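Local coordinates for protein putative esterase (Bacteroides intestinalis DSM 17393, PDB 5VOL) that probably hydrolyses ferulic acid esters of arabinoxylan as a carbohydrate esterase of family CE1, and binds calcium, at residues V59-M70 with W254-L265. Numbering follows the deposited sequence.
Sequences VWAERGHVKDVM and WEYWHSALYQCL
W254 drives the edge of its indole into the face of W60, an edge-to-face pair with planes at 76° and W254 CH2 over the centre of the W60 ring. The broad side of W254 is used too: R63 CG rests over its five-membered ring, 3.4 Å from W254 CG, while W257 covers the opposite face, so the indole is held flat between them. L261 meets the W60 ring obliquely, CG 3.6 Å from W60 CZ3. G64, whose CA is 4.8 Å from H258 CA, suits the closest backbone approach; a CB would press on W254 CZ3 and collide with W60 O. Farther along, where helix segments 66-70 and 254-265 run at 36°, the knob V69 enters a hole formed by H258, L261, Y262 and L265. With chi1 at 176°, its CG1 stands anti to the backbone N, over the centre of the Y262 ring, 3.9 Å from that centroid; L265 CD1 also meets M70 SD.

Away from this apolar block the contact turns polar, with one bridging water and a second subunit against it. R63 bends at chi2, which carries its guanidinium past W254 to E255, where NH2 gives a nearly straight bond of 2.8 Å to the anti lone pair of OE2. A water joins R63 NH1 to the same oxygen. E255 OE1 is hydrogen-bonded to Y262 OH of the second subunit, and R63 NH2 has a salt bridge to D68 of the second subunit. An alanine in place of W254 would probably leave the W60 face and R63 CG without their aromatic partner and E55 without its indole N-H donor. W257 touches the probable Ser-His-Asp triad of this alpha/beta-hydrolase fold; the chemistry thus implies aromatic packing beside the probable active site and a charged, water-bridged margin that also serves the interface with a second subunit.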
ATOM      1  N   VAL C  59       5.029   6.609 -24.813  1.00 21.13           N
ATOM      2  CA  VAL C  59       3.915   6.212 -23.960  1.00 20.03           C
ATOM      3  C   VAL C  59       4.299   6.170 -22.461  1.00 23.40           C
ATOM      4  O   VAL C  59       3.490   6.538 -21.612  1.00 23.68           O
ATOM      5  CB  VAL C  59       3.338   4.846 -24.391  1.00 23.01           C
ATOM      6  CG1 VAL C  59       4.318   3.722 -24.129  1.00 24.19           C
ATOM      7  CG2 VAL C  59       2.014   4.586 -23.690  1.00 24.69           C
ATOM      8  N   TRP C  60       5.519   5.748 -22.140  1.00 23.07           N
ATOM      9  CA  TRP C  60       5.946   5.669 -20.741  1.00 21.97           C
ATOM     10  C   TRP C  60       5.985   7.059 -20.099  1.00 21.59           C
ATOM     11  O   TRP C  60       5.638   7.214 -18.928  1.00 23.94           O
ATOM     12  CB  TRP C  60       7.308   4.964 -20.624  1.00 19.26           C
ATOM     13  CG  TRP C  60       7.167   3.480 -20.384  1.00 18.78           C
ATOM     14  CD1 TRP C  60       7.500   2.473 -21.238  1.00 19.04           C
ATOM     15  CD2 TRP C  60       6.608   2.849 -19.217  1.00 20.09           C
ATOM     16  NE1 TRP C  60       7.204   1.252 -20.671  1.00 18.44           N
ATOM     17  CE2 TRP C  60       6.649   1.459 -19.432  1.00 20.20           C
ATOM     18  CE3 TRP C  60       6.072   3.332 -18.013  1.00 20.48           C
ATOM     19  CZ2 TRP C  60       6.188   0.543 -18.484  1.00 18.32           C
ATOM     20  CZ3 TRP C  60       5.616   2.421 -17.067  1.00 18.37           C
ATOM     21  CH2 TRP C  60       5.676   1.043 -17.309  1.00 17.36           C
ATOM     22  N   ALA C  61       6.369   8.080 -20.858  1.00 20.44           N
ATOM     23  CA  ALA C  61       6.329   9.436 -20.337  1.00 21.79           C
ATOM     24  C   ALA C  61       4.902   9.998 -20.315  1.00 25.47           C
ATOM     25  O   ALA C  61       4.496  10.631 -19.346  1.00 25.15           O
ATOM     26  CB  ALA C  61       7.246  10.354 -21.146  1.00 22.01           C
ATOM     27  N   GLU C  62       4.135   9.759 -21.370  1.00 22.45           N
ATOM     28  CA  GLU C  62       2.832  10.406 -21.513  1.00 22.20           C
ATOM     29  C   GLU C  62       1.730   9.753 -20.691  1.00 20.59           C
ATOM     30  O   GLU C  62       0.893  10.445 -20.128  1.00 25.80           O
ATOM     31  CB  GLU C  62       2.417  10.436 -22.993  1.00 20.38           C
ATOM     32  CG  GLU C  62       3.456  11.110 -23.848  1.00 31.23           C
ATOM     33  CD  GLU C  62       2.966  11.425 -25.248  1.00 38.73           C
ATOM     34  OE1 GLU C  62       1.938  10.858 -25.666  1.00 37.94           O
ATOM     35  OE2 GLU C  62       3.629  12.240 -25.925  1.00 42.28           O
ATOM     36  N   ARG C  63       1.711   8.429 -20.626  1.00 21.23           N
ATOM     37  CA  ARG C  63       0.677   7.730 -19.868  1.00 22.80           C
ATOM     38  C   ARG C  63       1.259   7.080 -18.599  1.00 23.72           C
ATOM     39  O   ARG C  63       0.553   6.901 -17.607  1.00 21.07           O
ATOM     40  CB  ARG C  63      -0.019   6.676 -20.745  1.00 20.89           C
ATOM     41  CG  ARG C  63      -1.115   5.863 -20.014  1.00 21.93           C
ATOM     42  CD  ARG C  63      -2.260   6.759 -19.494  1.00 21.25           C
ATOM     43  NE  ARG C  63      -3.252   6.040 -18.677  1.00 19.53           N
ATOM     44  CZ  ARG C  63      -3.148   5.814 -17.364  1.00 21.00           C
ATOM     45  NH1 ARG C  63      -2.089   6.227 -16.681  1.00 17.90           N
ATOM     46  NH2 ARG C  63      -4.118   5.171 -16.720  1.00 20.44           N
ATOM     47  N   GLY C  64       2.532   6.706 -18.649  1.00 21.78           N
ATOM     48  CA  GLY C  64       3.207   6.132 -17.499  1.00 21.20           C
ATOM     49  C   GLY C  64       3.563   7.208 -16.492  1.00 19.78           C
ATOM     50  O   GLY C  64       3.780   6.908 -15.323  1.00 23.14           O
ATOM     51  N   HIS C  65       3.593   8.457 -16.948  1.00 19.17           N
ATOM     52  CA  HIS C  65       4.010   9.600 -16.125  1.00 20.69           C
ATOM     53  C   HIS C  65       5.359   9.372 -15.437  1.00 22.54           C
ATOM     54  O   HIS C  65       5.525   9.703 -14.248  1.00 20.03           O
ATOM     55  CB  HIS C  65       2.930   9.932 -15.076  1.00 20.65           C
ATOM     56  CG  HIS C  65       1.578  10.177 -15.674  1.00 22.23           C
ATOM     57  ND1 HIS C  65       1.323  11.224 -16.538  1.00 20.17           N
ATOM     58  CD2 HIS C  65       0.409   9.499 -15.554  1.00 20.69           C
ATOM     59  CE1 HIS C  65       0.061  11.182 -16.919  1.00 20.85           C
ATOM     60  NE2 HIS C  65      -0.518  10.147 -16.333  1.00 22.03           N
ATOM     61  N   VAL C  66       6.323   8.829 -16.182  1.00 18.70           N
ATOM     62  CA  VAL C  66       7.614   8.481 -15.595  1.00 20.18           C
ATOM     63  C   VAL C  66       8.277   9.674 -14.914  1.00 21.50           C
ATOM     64  O   VAL C  66       8.857   9.514 -13.849  1.00 21.43           O
ATOM     65  CB  VAL C  66       8.591   7.895 -16.638  1.00 22.33           C
ATOM     66  CG1 VAL C  66       9.934   7.569 -15.985  1.00 28.55           C
ATOM     67  CG2 VAL C  66       8.009   6.643 -17.222  1.00 28.29           C
ATOM     68  N   LYS C  67       8.192  10.861 -15.507  1.00 18.36           N
ATOM     69  CA  LYS C  67       8.817  12.022 -14.873  1.00 24.39           C
ATOM     70  C   LYS C  67       8.234  12.290 -13.470  1.00 22.90           C
ATOM     71  O   LYS C  67       8.972  12.533 -12.516  1.00 20.58           O
ATOM     72  CB  LYS C  67       8.662  13.271 -15.736  1.00 22.97           C
ATOM     73  CG  LYS C  67       8.974  14.570 -14.977  1.00 26.53           C
ATOM     74  CD  LYS C  67       9.151  15.763 -15.919  1.00 25.03           C
ATOM     75  CE  LYS C  67       8.933  17.094 -15.196  1.00 27.74           C
ATOM     76  NZ  LYS C  67       9.892  17.324 -14.055  1.00 27.72           N
ATOM     77  N   ASP C  68       6.908  12.247 -13.357  1.00 21.80           N
ATOM     78  CA  ASP C  68       6.245  12.563 -12.089  1.00 21.66           C
ATOM     79  C   ASP C  68       6.534  11.520 -11.023  1.00 20.49           C
ATOM     80  O   ASP C  68       6.685  11.860  -9.850  1.00 22.21           O
ATOM     81  CB  ASP C  68       4.729  12.708 -12.289  1.00 21.87           C
ATOM     82  CG  ASP C  68       4.379  13.891 -13.151  1.00 28.27           C
ATOM     83  OD1 ASP C  68       5.212  14.822 -13.217  1.00 30.99           O
ATOM     84  OD2 ASP C  68       3.290  13.900 -13.768  1.00 28.10           O
ATOM     85  N   VAL C  69       6.581  10.251 -11.417  1.00 19.13           N
ATOM     86  CA  VAL C  69       6.890   9.189 -10.474  1.00 19.67           C
ATOM     87  C   VAL C  69       8.347   9.307 -10.009  1.00 22.53           C
ATOM     88  O   VAL C  69       8.624   9.208  -8.812  1.00 19.66           O
ATOM     89  CB  VAL C  69       6.645   7.794 -11.076  1.00 19.75           C
ATOM     90  CG1 VAL C  69       7.072   6.707 -10.091  1.00 18.26           C
ATOM     91  CG2 VAL C  69       5.170   7.620 -11.451  1.00 19.49           C
ATOM     92  N   MET C  70       9.276   9.538 -10.943  1.00 20.19           N
ATOM     93  CA  MET C  70      10.669   9.736 -10.552  1.00 18.08           C
ATOM     94  C   MET C  70      10.860  10.951  -9.639  1.00 19.71           C
ATOM     95  O   MET C  70      11.619  10.882  -8.672  1.00 23.71           O
ATOM     96  CB  MET C  70      11.572   9.868 -11.785  1.00 23.54           C
ATOM     97  CG  MET C  70      12.015   8.540 -12.379  1.00 21.34           C
ATOM     98  SD  MET C  70      13.127   7.616 -11.295  1.00 21.33           S
ATOM     99  CE  MET C  70      14.627   8.595 -11.422  1.00 19.99           C
ATOM    100  N   TRP C 254      -2.978   0.391 -18.365  1.00 18.68           N
ATOM    101  CA  TRP C 254      -1.974   1.361 -17.942  1.00 20.62           C
ATOM    102  C   TRP C 254      -2.043   1.724 -16.462  1.00 21.47           C
ATOM    103  O   TRP C 254      -1.049   2.194 -15.899  1.00 21.53           O
ATOM    104  CB  TRP C 254      -2.051   2.622 -18.814  1.00 19.79           C
ATOM    105  CG  TRP C 254      -1.092   2.453 -19.944  1.00 24.15           C
ATOM    106  CD1 TRP C 254      -1.380   2.038 -21.216  1.00 25.01           C
ATOM    107  CD2 TRP C 254       0.338   2.600 -19.883  1.00 23.24           C
ATOM    108  NE1 TRP C 254      -0.222   1.948 -21.957  1.00 24.74           N
ATOM    109  CE2 TRP C 254       0.845   2.284 -21.158  1.00 26.41           C
ATOM    110  CE3 TRP C 254       1.235   2.986 -18.871  1.00 21.53           C
ATOM    111  CZ2 TRP C 254       2.210   2.343 -21.457  1.00 24.81           C
ATOM    112  CZ3 TRP C 254       2.590   3.046 -19.165  1.00 21.30           C
ATOM    113  CH2 TRP C 254       3.065   2.724 -20.455  1.00 24.27           C
ATOM    114  N   GLU C 255      -3.169   1.481 -15.803  1.00 19.18           N
ATOM    115  CA  GLU C 255      -3.155   1.652 -14.352  1.00 20.54           C
ATOM    116  C   GLU C 255      -2.230   0.611 -13.742  1.00 20.64           C
ATOM    117  O   GLU C 255      -1.534   0.888 -12.770  1.00 20.86           O
ATOM    118  CB  GLU C 255      -4.559   1.546 -13.741  1.00 22.35           C
ATOM    119  CG  GLU C 255      -5.383   2.817 -13.871  1.00 22.06           C
ATOM    120  CD  GLU C 255      -4.741   4.020 -13.196  1.00 24.87           C
ATOM    121  OE1 GLU C 255      -4.665   4.059 -11.939  1.00 22.44           O
ATOM    122  OE2 GLU C 255      -4.296   4.943 -13.921  1.00 24.87           O
ATOM    123  N   TYR C 256      -2.211  -0.590 -14.312  1.00 17.95           N
ATOM    124  CA  TYR C 256      -1.311  -1.622 -13.822  1.00 20.31           C
ATOM    125  C   TYR C 256       0.168  -1.245 -14.039  1.00 20.67           C
ATOM    126  O   TYR C 256       1.011  -1.510 -13.192  1.00 19.46           O
ATOM    127  CB  TYR C 256      -1.594  -2.976 -14.493  1.00 19.55           C
ATOM    128  CG  TYR C 256      -1.132  -4.131 -13.636  1.00 21.27           C
ATOM    129  CD1 TYR C 256      -1.940  -4.616 -12.602  1.00 22.75           C
ATOM    130  CD2 TYR C 256       0.118  -4.712 -13.820  1.00 19.29           C
ATOM    131  CE1 TYR C 256      -1.519  -5.666 -11.784  1.00 21.62           C
ATOM    132  CE2 TYR C 256       0.549  -5.764 -12.998  1.00 20.38           C
ATOM    133  CZ  TYR C 256      -0.278  -6.232 -11.985  1.00 21.36           C
ATOM    134  OH  TYR C 256       0.120  -7.275 -11.168  1.00 20.19           O
ATOM    135  N   TRP C 257       0.468  -0.623 -15.172  1.00 18.39           N
ATOM    136  CA  TRP C 257       1.859  -0.401 -15.575  1.00 17.51           C
ATOM    137  C   TRP C 257       2.391   0.868 -14.927  1.00 18.95           C
ATOM    138  O   TRP C 257       3.537   0.912 -14.499  1.00 18.68           O
ATOM    139  CB  TRP C 257       1.966  -0.356 -17.112  1.00 18.23           C
ATOM    140  CG  TRP C 257       1.524  -1.669 -17.693  1.00 20.38           C
ATOM    141  CD1 TRP C 257       1.758  -2.912 -17.165  1.00 20.16           C
ATOM    142  CD2 TRP C 257       0.708  -1.879 -18.859  1.00 18.07           C
ATOM    143  NE1 TRP C 257       1.147  -3.873 -17.933  1.00 21.41           N
ATOM    144  CE2 TRP C 257       0.499  -3.267 -18.978  1.00 19.08           C
ATOM    145  CE3 TRP C 257       0.139  -1.030 -19.809  1.00 19.27           C
ATOM    146  CZ2 TRP C 257      -0.257  -3.830 -20.020  1.00 21.01           C
ATOM    147  CZ3 TRP C 257      -0.610  -1.592 -20.851  1.00 21.61           C
ATOM    148  CH2 TRP C 257      -0.796  -2.971 -20.943  1.00 20.72           C
ATOM    149  N   HIS C 258       1.544   1.883 -14.792  1.00 18.84           N
ATOM    150  CA  HIS C 258       1.950   3.059 -14.020  1.00 22.75           C
ATOM    151  C   HIS C 258       2.221   2.712 -12.535  1.00 21.61           C
ATOM    152  O   HIS C 258       3.245   3.099 -11.963  1.00 19.28           O
ATOM    153  CB  HIS C 258       0.884   4.156 -14.119  1.00 21.49           C
ATOM    154  CG  HIS C 258       0.960   5.167 -13.019  1.00 19.84           C
ATOM    155  ND1 HIS C 258       0.171   5.106 -11.885  1.00 19.68           N
ATOM    156  CD2 HIS C 258       1.729   6.272 -12.873  1.00 19.72           C
ATOM    157  CE1 HIS C 258       0.466   6.110 -11.086  1.00 16.38           C
ATOM    158  NE2 HIS C 258       1.405   6.841 -11.666  1.00 19.91           N
ATOM    159  N   SER C 259       1.304   1.984 -11.909  1.00 21.04           N
ATOM    160  CA  SER C 259       1.490   1.609 -10.514  1.00 21.10           C
ATOM    161  C   SER C 259       2.701   0.669 -10.361  1.00 23.57           C
ATOM    162  O   SER C 259       3.375   0.686  -9.335  1.00 21.15           O
ATOM    163  CB  SER C 259       0.211   0.974  -9.949  1.00 21.07           C
ATOM    164  OG  SER C 259      -0.096  -0.236 -10.610  1.00 17.42           O
ATOM    165  N   ALA C 260       3.003  -0.116 -11.400  1.00 19.29           N
ATOM    166  CA  ALA C 260       4.169  -0.994 -11.375  1.00 18.98           C
ATOM    167  C   ALA C 260       5.472  -0.209 -11.211  1.00 19.98           C
ATOM    168  O   ALA C 260       6.429  -0.689 -10.597  1.00 21.83           O
ATOM    169  CB  ALA C 260       4.223  -1.861 -12.674  1.00 21.58           C
ATOM    170  N   LEU C 261       5.517   1.001 -11.753  1.00 20.15           N
ATOM    171  CA  LEU C 261       6.702   1.849 -11.607  1.00 21.69           C
ATOM    172  C   LEU C 261       7.095   2.084 -10.166  1.00 25.19           C
ATOM    173  O   LEU C 261       8.277   2.205  -9.857  1.00 23.11           O
ATOM    174  CB  LEU C 261       6.481   3.205 -12.270  1.00 25.05           C
ATOM    175  CG  LEU C 261       6.683   3.262 -13.773  1.00 24.09           C
ATOM    176  CD1 LEU C 261       6.417   4.684 -14.236  1.00 24.05           C
ATOM    177  CD2 LEU C 261       8.120   2.845 -14.122  1.00 23.42           C
ATOM    178  N   TYR C 262       6.098   2.177  -9.287  1.00 24.01           N
ATOM    179  CA  TYR C 262       6.348   2.436  -7.880  1.00 23.06           C
ATOM    180  C   TYR C 262       7.017   1.251  -7.193  1.00 22.82           C
ATOM    181  O   TYR C 262       7.609   1.399  -6.124  1.00 26.21           O
ATOM    182  CB  TYR C 262       5.036   2.818  -7.168  1.00 21.71           C
ATOM    183  CG  TYR C 262       4.657   4.272  -7.376  1.00 22.69           C
ATOM    184  CD1 TYR C 262       5.152   5.252  -6.529  1.00 22.65           C
ATOM    185  CD2 TYR C 262       3.828   4.669  -8.431  1.00 24.01           C
ATOM    186  CE1 TYR C 262       4.829   6.579  -6.699  1.00 21.59           C
ATOM    187  CE2 TYR C 262       3.497   6.011  -8.619  1.00 20.01           C
ATOM    188  CZ  TYR C 262       4.006   6.956  -7.736  1.00 23.16           C
ATOM    189  OH  TYR C 262       3.708   8.287  -7.872  1.00 22.57           O
ATOM    190  N   GLN C 263       6.951   0.076  -7.805  1.00 22.13           N
ATOM    191  CA  GLN C 263       7.729  -1.064  -7.314  1.00 20.50           C
ATOM    192  C   GLN C 263       9.035  -1.227  -8.098  1.00 22.33           C
ATOM    193  O   GLN C 263      10.093  -1.571  -7.535  1.00 20.29           O
ATOM    194  CB  GLN C 263       6.895  -2.342  -7.391  1.00 23.22           C
ATOM    195  CG  GLN C 263       5.809  -2.372  -6.329  1.00 33.77           C
ATOM    196  CD  GLN C 263       4.562  -3.134  -6.751  1.00 43.36           C
ATOM    197  OE1 GLN C 263       3.485  -2.920  -6.185  1.00 48.50           O
ATOM    198  NE2 GLN C 263       4.698  -4.036  -7.736  1.00 32.02           N
ATOM    199  N   CYS C 264       8.952  -0.976  -9.402  1.00 19.85           N
ATOM    200  CA  CYS C 264      10.093  -1.162 -10.304  1.00 17.41           C
ATOM    201  C   CYS C 264      11.250  -0.220 -10.009  1.00 18.68           C
ATOM    202  O   CYS C 264      12.387  -0.651  -9.920  1.00 18.96           O
ATOM    203  CB  CYS C 264       9.652  -0.979 -11.759  1.00 16.87           C
ATOM    204  SG  CYS C 264      10.990  -1.143 -12.972  1.00 23.46           S
ATOM    205  N   LEU C 265      10.968   1.067  -9.873  1.00 17.72           N
ATOM    206  CA  LEU C 265      12.049   2.030  -9.709  1.00 18.55           C
ATOM    207  C   LEU C 265      12.820   1.849  -8.389  1.00 20.77           C
ATOM    208  O   LEU C 265      14.066   1.870  -8.388  1.00 20.28           O
ATOM    209  CB  LEU C 265      11.499   3.446  -9.843  1.00 19.41           C
ATOM    210  CG  LEU C 265      10.972   3.708 -11.271  1.00 21.58           C
ATOM    211  CD1 LEU C 265      10.283   5.064 -11.342  1.00 20.36           C
ATOM    212  CD2 LEU C 265      12.124   3.611 -12.304  1.00 18.82           C
TER
HETATM  213  O   HOH W   1      -2.049   6.565 -13.858  1.00 23.63           O